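Local coordinates for protein glucokinase (Thermus thermophilus, PDB 3VOV) that probably catalyses the transfer of a phosphate group from ATP to glucose and other hexoses as a zinc-containing hexokinase of the ROK family, at residues 114-119 with 139-144; 16-21 with 288-293; 177-182 with 186-191; 246-249 with 254-257; 30-33 with 38-41. All blocks are in the same frame, centred on the assembly; numbering follows the deposited sequence. Where two conformers were deposited one is given.

Contact 1: 114-119 with 139-144; sequences AEHHLG and GVVLGG
His116 and His117, near the C-terminal end of helix 107-118, meet Val141 of strand 136-142 and Gly144 in the turn after it; the contact joins a helix to a sheet of the actin-like ATPase fold. The apolar part is a CH-pi contact. Val141 CG1 lies over one face of the His116 ring, 3.4 Å from its centroid and 9° off the ring normal. His116 CG is anti to the backbone N (chi1 -176°), which carries the imidazole out to the strand, and ND1 is hydrogen-bonded to Ser127 OG on neighbouring strand 127-132. Shortening His116 to an alanine is likely to strip Val141 CG1 of its flat cover and leave the Ser127 hydroxyl without this mate. Further along the turn, the backbone of Gly144, at positive phi, comes within 3.5 Å of His116 NE2 through its CA. The polar part is one bond, in which His117 NE2 donates to Gly144 O at 2.7 Å, with the oxygen 1° out of the imidazole plane.

Contact 2: 16-21 with 288-293; sequences GVFDGK and GAALTA
At the end of strand 12-18, in the N-terminal sheet of the actin-like ATPase fold, Phe18 packs on Ala290 and Leu291 of the C-terminal helix 284-299, bringing the two ends of the chain together. The contact is apolar. Ala290 CB sits 3.4 Å from Phe18 CB and almost as near the root of the ring at CG. With CG anti to the backbone N (chi1 176°), the phenyl runs on past Ala290 to Leu291, whose CG lies 3.8 Å from Phe18 CZ. Replacing Phe18 by an alanine would probably leave Leu291 without the ring it rests on and open a gap between strand and helix. Gly20 adds a lighter touch, its O being 4.2 Å from Leu291 CD2; its positive phi suits a glycine. An Asx turn folds the chain here: Asp19 OD1 accepts from Lys21 N at 2.8 Å and also from Arg22 N. This turn returns the backbone over Phe18, placing Gly20 N 3.2 Å above the ring plane, offset toward the rim.

Contact 3: 177-182 with 186-191; sequences LEALAA and LERDAT
The carbonyl oxygen of Ala179 is gripped end-on by the guanidinium of Arg188. NH1 lies 2.7 Å from Ala179 O, in the carbonyl plane and on a lone pair, while NH2, at 2.8 Å from the same oxygen, comes nearly along the C=O axis. Both bonds are bent, with N-H...O angles of 144° and 140°, as expected when two donors share one acceptor. Leu186 forms the other half: its N donates to Ala182 O at 2.9 Å, closing the first turn of helix 183-194, for which Ala182 is the N-cap residue, and its CG lies 3.5 Å from that same Ala182 O. In the next shell Asp189 holds the guanidinium from its NE side, OD1 meeting NE and OD2 forming a salt bridge with NH2 at 2.8 Å. A water then donates to both Asp189 OD2 and Leu180 O, tying the carboxylate back to helix 177-181. The arginine charge would probably be stabilised by Asp189 and the Ala179 carbonyl together. Farther out, Tyr192 of the third subunit, another copy of the protein, forms a cation-pi contact with Arg188, so the cluster lies in a subunit interface. Helix 177-181 directly follows Cys176, which binds zinc with His159, Cys169 and Cys171; the arrangement thus borders the cysteine-rich zinc site characteristic of many ROK sugar kinases.

Contact 4: 246-249 with 254-257; sequences GVAL and GYWE
Ala248 packs against two neighbouring aromatic side chains of the following helix, Tyr255 and Trp256, and makes the tight part of the contact. Tyr255 CE2 approaches Ala248 CA to 3.8 Å, with the methyl CB little farther from the same ring atom. Beside it, the six-membered part of the indole turns its edge to the backbone: Trp256 CZ3 is 3.6 Å from Ala248 O, which lies near the ring plane, and 4.2 Å from Ala248 CB. Both rings leave their helix with CG anti to the backbone N (chi1 170° in Tyr255, -153° in Trp256), and both reach the same small residue. The contact slackens at partly exposed Leu249. Its side chain runs alongside Trp256, pointing the same way, and meets it only through CD2, 4.1 Å from Trp256 CH2. No hydrogen bond crosses between the segments, but Arg277 bridges this end by donating to Leu249 O and making a cation-pi contact with Trp256. Around the pair, helix 212-236 packs on Tyr255 through Val218, Ala222 and Val225, while Leu243 of strand 240-244 touches both Ala248 and Trp256, and Val132 of strand 127-132 backs Ala248.

Contact 5: 30-33 with 38-41; sequences PTPK and RVAE
Thr31, whose methyl CG2 looks onto Val39, has its hydroxyl OG1 hydrogen-bonded to the carbonyl O of Gly9, and its backbone is bonded to Thr11. Both partners lie in the turn joining strands 3-8 and 12-18, so the polar side of Thr31 is held by this turn, while its methyl also faces the helix. Thr31 CG2 and Val39 CG2 are 4.5 Å apart, a light contact. Pro32 carries most of the rest. Its ring sits against the first turns of helix 36-54: CG lies 3.8 Å from the backbone O of Arg38, and CB is 4.1 Å from Arg38 CG. On its inner side, Pro32 CB stands 4.2 Å from Val39 CG2, and the same methyl is 4.0 Å from Pro32 O. In Val39, CG1 is anti to the backbone N (chi1 172°), which places CG2 beside that N and facing the proline. Leu8 and Val85 add to the packing round Val39, and Ile13 touches both Thr31 and Pro32. The Arg38 side chain joins through its aliphatic base, CB and CG; in the conformer given, its charged end has a long, weak ion pair with Glu34. The loop therefore closes onto the helix by apolar contact, with no hydrogen bond between the two segments, while the threonine ties it to a turn that in actin-like ATPases generally serves phosphate binding.

How the contacts relate
Contacts 1 and 2 adjoin: Leu291 of helix 284-299 packs on Ala114 and Leu118 of helix 107-118, so these two helices link a strand of each main sheet. Contacts 3 and 4 touch each other through Leu186 and Val247, on the opposite side of the chain's centre from contact 2. Contact 5 stands apart, toward the surface of the N-terminal sheet, though it packs on strand 12-18, which supplies one side of contact 2. Contacts 2, 3 and 4 are buried, contacts 1 and 5 only partly. Chemistry varies with place: contacts 2, 4 and 5 join their segments by apolar packing, contact 1 adds one hydrogen bond, and contact 3, beside zinc and another subunit, relies on hydrogen bonds to backbone carbonyls, with a salt bridge and water in support.

Contact 1: 114-119 with 139-144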
loop_
_atom_site.group_PDB
_atom_site.type_symbol
_atom_site.label_atom_id
_atom_site.label_comp_id
_atom_site.label_asym_id
_atom_site.label_seq_id
_atom_site.Cartn_x
_atom_site.Cartn_y
_atom_site.Cartn_z
ATOM N N ALA B 114 -6.177 -26.040 21.935
ATOM C CA ALA B 114 -7.413 -26.369 22.531
ATOM C C ALA B 114 -8.531 -26.336 21.486
ATOM O O ALA B 114 -9.296 -27.282 21.375
ATOM C CB ALA B 114 -7.717 -25.421 23.737
ATOM N N GLU B 115 -8.619 -25.275 20.703
ATOM C CA GLU B 115 -9.647 -25.237 19.639
ATOM C C GLU B 115 -9.461 -26.361 18.637
ATOM O O GLU B 115 -10.442 -26.898 18.073
ATOM C CB GLU B 115 -9.659 -23.878 18.920
ATOM C CG GLU B 115 -10.113 -22.746 19.817
ATOM C CD GLU B 115 -11.598 -22.703 20.070
ATOM O OE1 GLU B 115 -12.384 -23.360 19.327
ATOM O OE2 GLU B 115 -11.975 -21.947 21.015
ATOM N N HIS B 116 -8.220 -26.736 18.409
ATOM C CA HIS B 116 -7.942 -27.858 17.515
ATOM C C HIS B 116 -8.463 -29.218 17.986
ATOM O O HIS B 116 -9.091 -29.928 17.220
ATOM C CB HIS B 116 -6.446 -27.975 17.289
ATOM C CG HIS B 116 -6.073 -29.034 16.311
ATOM N ND1 HIS B 116 -5.959 -28.786 14.959
ATOM C CD2 HIS B 116 -5.754 -30.343 16.489
ATOM C CE1 HIS B 116 -5.606 -29.912 14.340
ATOM N NE2 HIS B 116 -5.457 -30.864 15.248
ATOM N N HIS B 117 -8.125 -29.578 19.224
ATOM C CA HIS B 117 -8.504 -30.834 19.828
ATOM C C HIS B 117 -9.895 -30.894 20.406
ATOM O O HIS B 117 -10.517 -31.933 20.349
ATOM C CB HIS B 117 -7.475 -31.234 20.892
ATOM C CG HIS B 117 -6.154 -31.612 20.306
ATOM N ND1 HIS B 117 -5.934 -32.820 19.685
ATOM C CD2 HIS B 117 -5.005 -30.908 20.181
ATOM C CE1 HIS B 117 -4.695 -32.858 19.223
ATOM N NE2 HIS B 117 -4.108 -31.704 19.513
ATOM N N LEU B 118 -10.388 -29.805 20.957
ATOM C CA LEU B 118 -11.653 -29.780 21.722
ATOM C C LEU B 118 -12.715 -28.795 21.188
ATOM O O LEU B 118 -13.826 -28.770 21.672
ATOM C CB LEU B 118 -11.319 -29.348 23.174
ATOM C CG LEU B 118 -10.785 -30.357 24.229
ATOM C CD1 LEU B 118 -10.220 -31.675 23.729
ATOM C CD2 LEU B 118 -9.843 -29.742 25.321
ATOM N N GLY B 119 -12.360 -27.935 20.233
ATOM C CA GLY B 119 -13.219 -26.809 19.878
ATOM C C GLY B 119 -13.520 -26.756 18.391
ATOM O O GLY B 119 -13.743 -27.792 17.753
ATOM N N GLY B 139 -1.868 -19.170 16.525
ATOM C CA GLY B 139 -1.140 -20.411 16.705
ATOM C C GLY B 139 -1.377 -21.280 15.513
ATOM O O GLY B 139 -2.436 -21.173 14.871
ATOM N N VAL B 140 -0.368 -22.093 15.177
ATOM C CA VAL B 140 -0.453 -23.059 14.112
ATOM C C VAL B 140 -0.301 -24.471 14.685
ATOM O O VAL B 140 0.667 -24.758 15.407
ATOM C CB VAL B 140 0.643 -22.827 13.053
ATOM C CG1 VAL B 140 0.350 -23.727 11.836
ATOM C CG2 VAL B 140 0.634 -21.349 12.603
ATOM N N VAL B 141 -1.261 -25.328 14.347
ATOM C CA VAL B 141 -1.324 -26.725 14.826
ATOM C C VAL B 141 -1.218 -27.625 13.603
ATOM O O VAL B 141 -2.053 -27.571 12.699
ATOM C CB VAL B 141 -2.631 -27.011 15.596
ATOM C CG1 VAL B 141 -2.687 -28.471 16.124
ATOM C CG2 VAL B 141 -2.743 -26.005 16.818
ATOM N N LEU B 142 -0.139 -28.375 13.551
ATOM C CA LEU B 142 0.063 -29.348 12.501
ATOM C C LEU B 142 0.359 -30.757 13.049
ATOM O O LEU B 142 1.038 -30.842 14.069
ATOM C CB LEU B 142 1.347 -28.931 11.717
ATOM C CG LEU B 142 1.562 -27.459 11.286
ATOM C CD1 LEU B 142 2.956 -27.175 10.723
ATOM C CD2 LEU B 142 0.512 -27.031 10.280
ATOM N N GLY B 143 -0.103 -31.854 12.397
ATOM C CA GLY B 143 -1.115 -32.876 13.060
ATOM C C GLY B 143 -0.950 -32.765 14.591
ATOM O O GLY B 143 -0.381 -33.653 15.236
ATOM N N GLY B 144 -1.644 -31.784 15.167
ATOM C CA GLY B 144 -2.370 -32.124 16.433
ATOM C C GLY B 144 -1.352 -31.503 17.434
ATOM O O GLY B 144 -1.583 -31.542 18.618
#

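Contact 2: 16-21 with 288-293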
loop_
_atom_site.group_PDB
_atom_site.type_symbol
_atom_site.label_atom_id
_atom_site.label_comp_id
_atom_site.label_asym_id
_atom_site.label_seq_id
_atom_site.Cartn_x
_atom_site.Cartn_y
_atom_site.Cartn_z
ATOM N N GLY B 16 -6.545 -26.621 36.584
ATOM C CA GLY B 16 -7.468 -27.750 36.628
ATOM C C GLY B 16 -6.777 -29.007 36.236
ATOM O O GLY B 16 -5.851 -28.961 35.421
ATOM N N VAL B 17 -7.199 -30.120 36.851
ATOM C CA VAL B 17 -6.823 -31.468 36.412
ATOM C C VAL B 17 -7.569 -31.734 35.116
ATOM O O VAL B 17 -8.677 -31.225 34.934
ATOM C CB VAL B 17 -7.140 -32.558 37.496
ATOM C CG1 VAL B 17 -6.827 -33.955 36.992
ATOM C CG2 VAL B 17 -6.335 -32.287 38.798
ATOM N N PHE B 18 -6.934 -32.443 34.197
ATOM C CA PHE B 18 -7.454 -32.597 32.864
ATOM C C PHE B 18 -7.213 -34.037 32.509
ATOM O O PHE B 18 -6.139 -34.546 32.789
ATOM C CB PHE B 18 -6.655 -31.711 31.900
ATOM C CG PHE B 18 -7.033 -31.853 30.456
ATOM C CD1 PHE B 18 -8.256 -31.363 29.994
ATOM C CD2 PHE B 18 -6.155 -32.456 29.548
ATOM C CE1 PHE B 18 -8.597 -31.482 28.660
ATOM C CE2 PHE B 18 -6.453 -32.546 28.231
ATOM C CZ PHE B 18 -7.713 -32.066 27.756
ATOM N N ASP B 19 -8.167 -34.676 31.833
ATOM C CA ASP B 19 -8.020 -36.112 31.554
ATOM C C ASP B 19 -7.756 -36.462 30.097
ATOM O O ASP B 19 -7.754 -37.661 29.719
ATOM C CB ASP B 19 -9.237 -36.869 32.065
ATOM C CG ASP B 19 -10.501 -36.551 31.271
ATOM O OD1 ASP B 19 -10.430 -35.890 30.197
ATOM O OD2 ASP B 19 -11.576 -36.975 31.731
ATOM N N GLY B 20 -7.484 -35.435 29.285
ATOM C CA GLY B 20 -7.227 -35.623 27.862
ATOM C C GLY B 20 -8.398 -35.096 27.058
ATOM O O GLY B 20 -8.226 -34.740 25.875
ATOM N N LYS B 21 -9.566 -34.970 27.709
ATOM C CA LYS B 21 -10.786 -34.449 27.046
ATOM C C LYS B 21 -11.498 -33.414 27.887
ATOM O O LYS B 21 -12.035 -32.479 27.343
ATOM C CB LYS B 21 -11.793 -35.586 26.715
ATOM C CG LYS B 21 -11.402 -36.493 25.506
ATOM C CD LYS B 21 -10.960 -35.649 24.256
ATOM C CE LYS B 21 -11.158 -36.354 22.889
ATOM N NZ LYS B 21 -10.507 -35.501 21.800
ATOM N N GLY B 288 -5.753 -25.567 26.664
ATOM C CA GLY B 288 -4.549 -25.779 25.815
ATOM C C GLY B 288 -3.290 -25.967 26.656
ATOM O O GLY B 288 -2.353 -26.629 26.231
ATOM N N ALA B 289 -3.225 -25.335 27.822
ATOM C CA ALA B 289 -2.069 -25.565 28.730
ATOM C C ALA B 289 -2.100 -27.019 29.220
ATOM O O ALA B 289 -1.082 -27.710 29.277
ATOM C CB ALA B 289 -2.132 -24.613 29.909
ATOM N N ALA B 290 -3.280 -27.490 29.550
ATOM C CA ALA B 290 -3.395 -28.879 29.955
ATOM C C ALA B 290 -3.062 -29.807 28.798
ATOM O O ALA B 290 -2.335 -30.768 28.972
ATOM C CB ALA B 290 -4.804 -29.163 30.522
ATOM N N LEU B 291 -3.607 -29.536 27.610
ATOM C CA LEU B 291 -3.304 -30.378 26.461
ATOM C C LEU B 291 -1.841 -30.397 26.090
ATOM O O LEU B 291 -1.303 -31.422 25.625
ATOM C CB LEU B 291 -4.073 -29.920 25.248
ATOM C CG LEU B 291 -5.495 -30.395 25.105
ATOM C CD1 LEU B 291 -6.156 -29.397 24.114
ATOM C CD2 LEU B 291 -5.494 -31.844 24.564
ATOM N N THR B 292 -1.178 -29.269 26.281
ATOM C CA THR B 292 0.284 -29.229 26.097
ATOM C C THR B 292 0.963 -30.329 26.889
ATOM O O THR B 292 1.714 -31.135 26.331
ATOM C CB THR B 292 0.852 -27.791 26.422
ATOM O OG1 THR B 292 0.244 -26.873 25.524
ATOM C CG2 THR B 292 2.374 -27.698 26.266
ATOM N N ALA B 293 0.705 -30.370 28.194
ATOM C CA ALA B 293 1.334 -31.395 29.057
ATOM C C ALA B 293 0.838 -32.810 28.677
ATOM O O ALA B 293 1.595 -33.790 28.679
ATOM C CB ALA B 293 1.016 -31.091 30.551
#

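Contact 3: 177-182 with 186-191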
loop_
_atom_site.group_PDB
_atom_site.type_symbol
_atom_site.label_atom_id
_atom_site.label_comp_id
_atom_site.label_asym_id
_atom_site.label_seq_id
_atom_site.Cartn_x
_atom_site.Cartn_y
_atom_site.Cartn_z
ATOM N N LEU B 177 -0.330 -7.155 10.895
ATOM C CA LEU B 177 -1.745 -7.359 11.132
ATOM C C LEU B 177 -2.158 -6.776 12.501
ATOM O O LEU B 177 -3.186 -6.089 12.614
ATOM C CB LEU B 177 -2.065 -8.862 11.042
ATOM C CG LEU B 177 -3.490 -9.311 11.359
ATOM C CD1 LEU B 177 -4.548 -8.552 10.543
ATOM C CD2 LEU B 177 -3.617 -10.862 11.152
ATOM N N GLU B 178 -1.340 -7.025 13.537
ATOM C CA GLU B 178 -1.672 -6.487 14.863
ATOM C C GLU B 178 -1.852 -4.982 14.825
ATOM O O GLU B 178 -2.809 -4.422 15.368
ATOM C CB GLU B 178 -0.561 -6.813 15.878
ATOM C CG GLU B 178 -0.864 -6.180 17.232
ATOM C CD GLU B 178 -0.039 -6.802 18.351
ATOM O OE1 GLU B 178 -0.456 -7.861 18.846
ATOM O OE2 GLU B 178 1.029 -6.248 18.708
ATOM N N ALA B 179 -0.900 -4.323 14.203
ATOM C CA ALA B 179 -0.877 -2.867 14.219
ATOM C C ALA B 179 -2.025 -2.276 13.346
ATOM O O ALA B 179 -2.297 -1.053 13.385
ATOM C CB ALA B 179 0.461 -2.382 13.723
ATOM N N LEU B 180 -2.669 -3.132 12.554
ATOM C CA LEU B 180 -3.757 -2.679 11.688
ATOM C C LEU B 180 -5.119 -2.916 12.277
ATOM O O LEU B 180 -6.061 -2.166 11.974
ATOM C CB LEU B 180 -3.714 -3.426 10.341
ATOM C CG LEU B 180 -2.497 -3.050 9.449
ATOM C CD1 LEU B 180 -2.432 -4.061 8.277
ATOM C CD2 LEU B 180 -2.528 -1.552 8.928
ATOM N N ALA B 181 -5.241 -4.007 13.058
ATOM C CA ALA B 181 -6.563 -4.577 13.348
ATOM C C ALA B 181 -6.797 -5.025 14.786
ATOM O O ALA B 181 -7.918 -5.464 15.130
ATOM C CB ALA B 181 -6.845 -5.755 12.391
ATOM N N ALA B 182 -5.773 -4.939 15.635
ATOM C CA ALA B 182 -5.985 -5.339 17.036
ATOM C C ALA B 182 -6.937 -4.346 17.725
ATOM O O ALA B 182 -7.124 -3.228 17.260
ATOM C CB ALA B 182 -4.639 -5.402 17.794
ATOM N N LEU B 186 -7.560 -0.388 16.815
ATOM C CA LEU B 186 -8.852 0.264 16.607
ATOM C C LEU B 186 -9.022 1.481 17.512
ATOM O O LEU B 186 -9.455 2.555 17.070
ATOM C CB LEU B 186 -9.965 -0.719 16.914
ATOM C CG LEU B 186 -10.138 -1.960 16.031
ATOM C CD1 LEU B 186 -11.195 -2.889 16.668
ATOM C CD2 LEU B 186 -10.587 -1.556 14.610
ATOM N N GLU B 187 -8.684 1.312 18.788
ATOM C CA GLU B 187 -8.753 2.418 19.737
ATOM C C GLU B 187 -7.775 3.541 19.381
ATOM O O GLU B 187 -8.112 4.729 19.562
ATOM C CB GLU B 187 -8.467 1.923 21.149
ATOM C CG GLU B 187 -9.499 0.903 21.594
ATOM C CD GLU B 187 -9.290 0.401 23.020
ATOM O OE1 GLU B 187 -8.168 0.518 23.563
ATOM O OE2 GLU B 187 -10.249 -0.151 23.561
ATOM N N ARG B 188 -6.575 3.172 18.897
ATOM C CA ARG B 188 -5.605 4.159 18.442
ATOM C C ARG B 188 -6.206 5.008 17.301
ATOM O O ARG B 188 -6.186 6.278 17.301
ATOM C CB ARG B 188 -4.317 3.456 17.976
ATOM C CG ARG B 188 -3.335 4.393 17.255
ATOM C CD ARG B 188 -2.380 3.683 16.216
ATOM N NE ARG B 188 -3.150 3.042 15.131
ATOM C CZ ARG B 188 -2.844 1.868 14.535
ATOM N NH1 ARG B 188 -1.789 1.123 14.914
ATOM N NH2 ARG B 188 -3.626 1.410 13.561
ATOM N N ASP B 189 -6.756 4.326 16.308
ATOM C CA ASP B 189 -7.212 5.070 15.125
ATOM C C ASP B 189 -8.543 5.800 15.429
ATOM O O ASP B 189 -8.817 6.876 14.850
ATOM C CB ASP B 189 -7.417 4.133 13.935
ATOM C CG ASP B 189 -6.104 3.592 13.386
ATOM O OD1 ASP B 189 -5.070 4.298 13.502
ATOM O OD2 ASP B 189 -6.089 2.462 12.852
ATOM N N ALA B 190 -9.374 5.208 16.300
ATOM C CA ALA B 190 -10.654 5.871 16.616
ATOM C C ALA B 190 -10.415 7.130 17.455
ATOM O O ALA B 190 -11.054 8.164 17.229
ATOM C CB ALA B 190 -11.588 4.950 17.272
ATOM N N THR B 191 -9.474 7.045 18.390
ATOM C CA THR B 191 -9.129 8.183 19.231
ATOM C C THR B 191 -8.497 9.301 18.391
ATOM O O THR B 191 -8.821 10.463 18.566
ATOM C CB THR B 191 -8.182 7.710 20.388
ATOM O OG1 THR B 191 -8.905 6.775 21.217
ATOM C CG2 THR B 191 -7.670 8.863 21.221
HETATM O O HOH W 1 -7.630 0.214 13.201
#

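Contact 4: 246-249 with 254-257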
loop_
_atom_site.group_PDB
_atom_site.type_symbol
_atom_site.label_atom_id
_atom_site.label_comp_id
_atom_site.label_asym_id
_atom_site.label_seq_id
_atom_site.Cartn_x
_atom_site.Cartn_y
_atom_site.Cartn_z
ATOM N N GLY B 246 -11.785 -11.632 22.182
ATOM C CA GLY B 246 -12.969 -10.870 22.558
ATOM C C GLY B 246 -13.337 -9.758 21.608
ATOM O O GLY B 246 -14.523 -9.409 21.478
ATOM N N VAL B 247 -12.335 -9.184 20.937
ATOM C CA VAL B 247 -12.610 -8.092 20.036
ATOM C C VAL B 247 -13.305 -8.611 18.772
ATOM O O VAL B 247 -14.285 -8.004 18.320
ATOM C CB VAL B 247 -11.325 -7.261 19.742
ATOM C CG1 VAL B 247 -11.559 -6.313 18.646
ATOM C CG2 VAL B 247 -10.889 -6.508 21.005
ATOM N N ALA B 248 -12.823 -9.716 18.201
ATOM C CA ALA B 248 -13.467 -10.245 17.000
ATOM C C ALA B 248 -14.845 -10.871 17.337
ATOM O O ALA B 248 -15.840 -10.621 16.664
ATOM C CB ALA B 248 -12.595 -11.252 16.353
ATOM N N LEU B 249 -14.899 -11.687 18.374
ATOM C CA LEU B 249 -16.150 -12.401 18.687
ATOM C C LEU B 249 -17.310 -11.480 19.126
ATOM O O LEU B 249 -18.457 -11.768 18.825
ATOM C CB LEU B 249 -15.912 -13.511 19.730
ATOM C CG LEU B 249 -14.889 -14.604 19.349
ATOM C CD1 LEU B 249 -14.594 -15.485 20.535
ATOM C CD2 LEU B 249 -15.401 -15.455 18.234
ATOM N N GLY B 254 -21.779 -6.616 11.068
ATOM C CA GLY B 254 -21.108 -6.072 9.876
ATOM C C GLY B 254 -19.609 -6.368 9.860
ATOM O O GLY B 254 -18.999 -6.465 8.779
ATOM N N TYR B 255 -19.001 -6.523 11.050
ATOM C CA TYR B 255 -17.544 -6.757 11.124
ATOM C C TYR B 255 -17.253 -8.141 10.587
ATOM O O TYR B 255 -16.439 -8.321 9.719
ATOM C CB TYR B 255 -17.035 -6.612 12.566
ATOM C CG TYR B 255 -15.590 -7.061 12.809
ATOM C CD1 TYR B 255 -14.520 -6.143 12.702
ATOM C CD2 TYR B 255 -15.298 -8.369 13.224
ATOM C CE1 TYR B 255 -13.211 -6.549 12.962
ATOM C CE2 TYR B 255 -13.968 -8.777 13.477
ATOM C CZ TYR B 255 -12.948 -7.854 13.359
ATOM O OH TYR B 255 -11.658 -8.268 13.578
ATOM N N TRP B 256 -17.993 -9.116 11.084
ATOM C CA TRP B 256 -17.808 -10.496 10.682
ATOM C C TRP B 256 -18.101 -10.693 9.199
ATOM O O TRP B 256 -17.338 -11.381 8.491
ATOM C CB TRP B 256 -18.628 -11.430 11.570
ATOM C CG TRP B 256 -18.012 -12.778 11.633
ATOM C CD1 TRP B 256 -18.154 -13.794 10.705
ATOM C CD2 TRP B 256 -17.082 -13.267 12.623
ATOM N NE1 TRP B 256 -17.395 -14.884 11.089
ATOM C CE2 TRP B 256 -16.719 -14.582 12.244
ATOM C CE3 TRP B 256 -16.562 -12.742 13.819
ATOM C CZ2 TRP B 256 -15.843 -15.365 13.003
ATOM C CZ3 TRP B 256 -15.694 -13.538 14.580
ATOM C CH2 TRP B 256 -15.344 -14.817 14.163
ATOM N N GLU B 257 -19.148 -10.034 8.693
ATOM C CA GLU B 257 -19.475 -10.138 7.270
ATOM C C GLU B 257 -18.348 -9.601 6.367
ATOM O O GLU B 257 -17.992 -10.226 5.363
ATOM C CB GLU B 257 -20.802 -9.411 6.939
ATOM C CG GLU B 257 -21.999 -9.905 7.792
ATOM C CD GLU B 257 -23.262 -8.970 7.776
ATOM O OE1 GLU B 257 -23.196 -7.750 7.438
ATOM O OE2 GLU B 257 -24.345 -9.495 8.147
#

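Contact 5: 30-33 with 38-41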
loop_
_atom_site.group_PDB
_atom_site.type_symbol
_atom_site.label_atom_id
_atom_site.label_comp_id
_atom_site.label_asym_id
_atom_site.label_seq_id
_atom_site.Cartn_x
_atom_site.Cartn_y
_atom_site.Cartn_z
ATOM N N PRO B 30 -6.495 -15.079 42.443
ATOM C CA PRO B 30 -5.883 -13.840 41.908
ATOM C C PRO B 30 -4.388 -14.033 41.592
ATOM O O PRO B 30 -3.713 -14.814 42.272
ATOM C CB PRO B 30 -6.087 -12.823 43.056
ATOM C CG PRO B 30 -7.251 -13.431 43.902
ATOM C CD PRO B 30 -6.918 -14.922 43.853
ATOM N N THR B 31 -3.870 -13.327 40.586
ATOM C CA THR B 31 -2.432 -13.385 40.321
ATOM C C THR B 31 -1.695 -12.421 41.266
ATOM O O THR B 31 -1.987 -11.237 41.251
ATOM C CB THR B 31 -2.119 -12.982 38.868
ATOM O OG1 THR B 31 -2.877 -13.796 37.964
ATOM C CG2 THR B 31 -0.629 -13.096 38.581
ATOM N N PRO B 32 -0.743 -12.911 42.089
ATOM C CA PRO B 32 -0.046 -11.997 43.023
ATOM C C PRO B 32 0.627 -10.786 42.397
ATOM O O PRO B 32 1.001 -10.832 41.236
ATOM C CB PRO B 32 0.992 -12.896 43.684
ATOM C CG PRO B 32 0.354 -14.251 43.649
ATOM C CD PRO B 32 -0.360 -14.317 42.331
ATOM N N LYS B 33 0.762 -9.709 43.180
ATOM C CA LYS B 33 1.498 -8.507 42.754
ATOM C C LYS B 33 2.924 -8.504 43.284
ATOM O O LYS B 33 3.756 -7.698 42.880
ATOM C CB LYS B 33 0.808 -7.259 43.291
ATOM C CG LYS B 33 -0.016 -6.517 42.246
ATOM C CD LYS B 33 -1.439 -6.679 42.497
ATOM C CE LYS B 33 -2.192 -5.947 41.438
ATOM N NZ LYS B 33 -3.284 -6.874 41.068
ATOM N N ARG B 38 6.335 -15.198 44.545
ATOM C CA ARG B 38 4.992 -15.393 45.034
ATOM C C ARG B 38 4.037 -15.934 43.952
ATOM O O ARG B 38 3.163 -16.754 44.236
ATOM C CB ARG B 38 4.429 -14.118 45.643
ATOM C CG ARG B 38 3.338 -14.448 46.636
ATOM C CD ARG B 38 3.929 -14.748 48.010
ATOM N NE ARG B 38 4.562 -13.561 48.565
ATOM C CZ ARG B 38 3.903 -12.577 49.170
ATOM N NH1 ARG B 38 2.580 -12.643 49.323
ATOM N NH2 ARG B 38 4.577 -11.526 49.625
ATOM N N VAL B 39 4.227 -15.483 42.710
ATOM C CA VAL B 39 3.488 -16.009 41.575
ATOM C C VAL B 39 3.739 -17.508 41.450
ATOM O O VAL B 39 2.821 -18.313 41.273
ATOM C CB VAL B 39 3.876 -15.295 40.263
ATOM C CG1 VAL B 39 3.221 -15.999 39.037
ATOM C CG2 VAL B 39 3.422 -13.834 40.337
ATOM N N ALA B 40 4.986 -17.891 41.559
ATOM C CA ALA B 40 5.329 -19.300 41.487
ATOM C C ALA B 40 4.644 -20.092 42.614
ATOM O O ALA B 40 4.105 -21.190 42.359
ATOM C CB ALA B 40 6.847 -19.456 41.525
ATOM N N GLU B 41 4.635 -19.553 43.848
ATOM C CA GLU B 41 3.885 -20.215 44.946
ATOM C C GLU B 41 2.382 -20.280 44.662
ATOM O O GLU B 41 1.749 -21.306 44.911
ATOM C CB GLU B 41 4.087 -19.543 46.306
ATOM C CG GLU B 41 5.524 -19.564 46.802
ATOM C CD GLU B 41 5.816 -18.545 47.911
ATOM O OE1 GLU B 41 7.016 -18.365 48.219
ATOM O OE2 GLU B 41 4.865 -17.923 48.460
#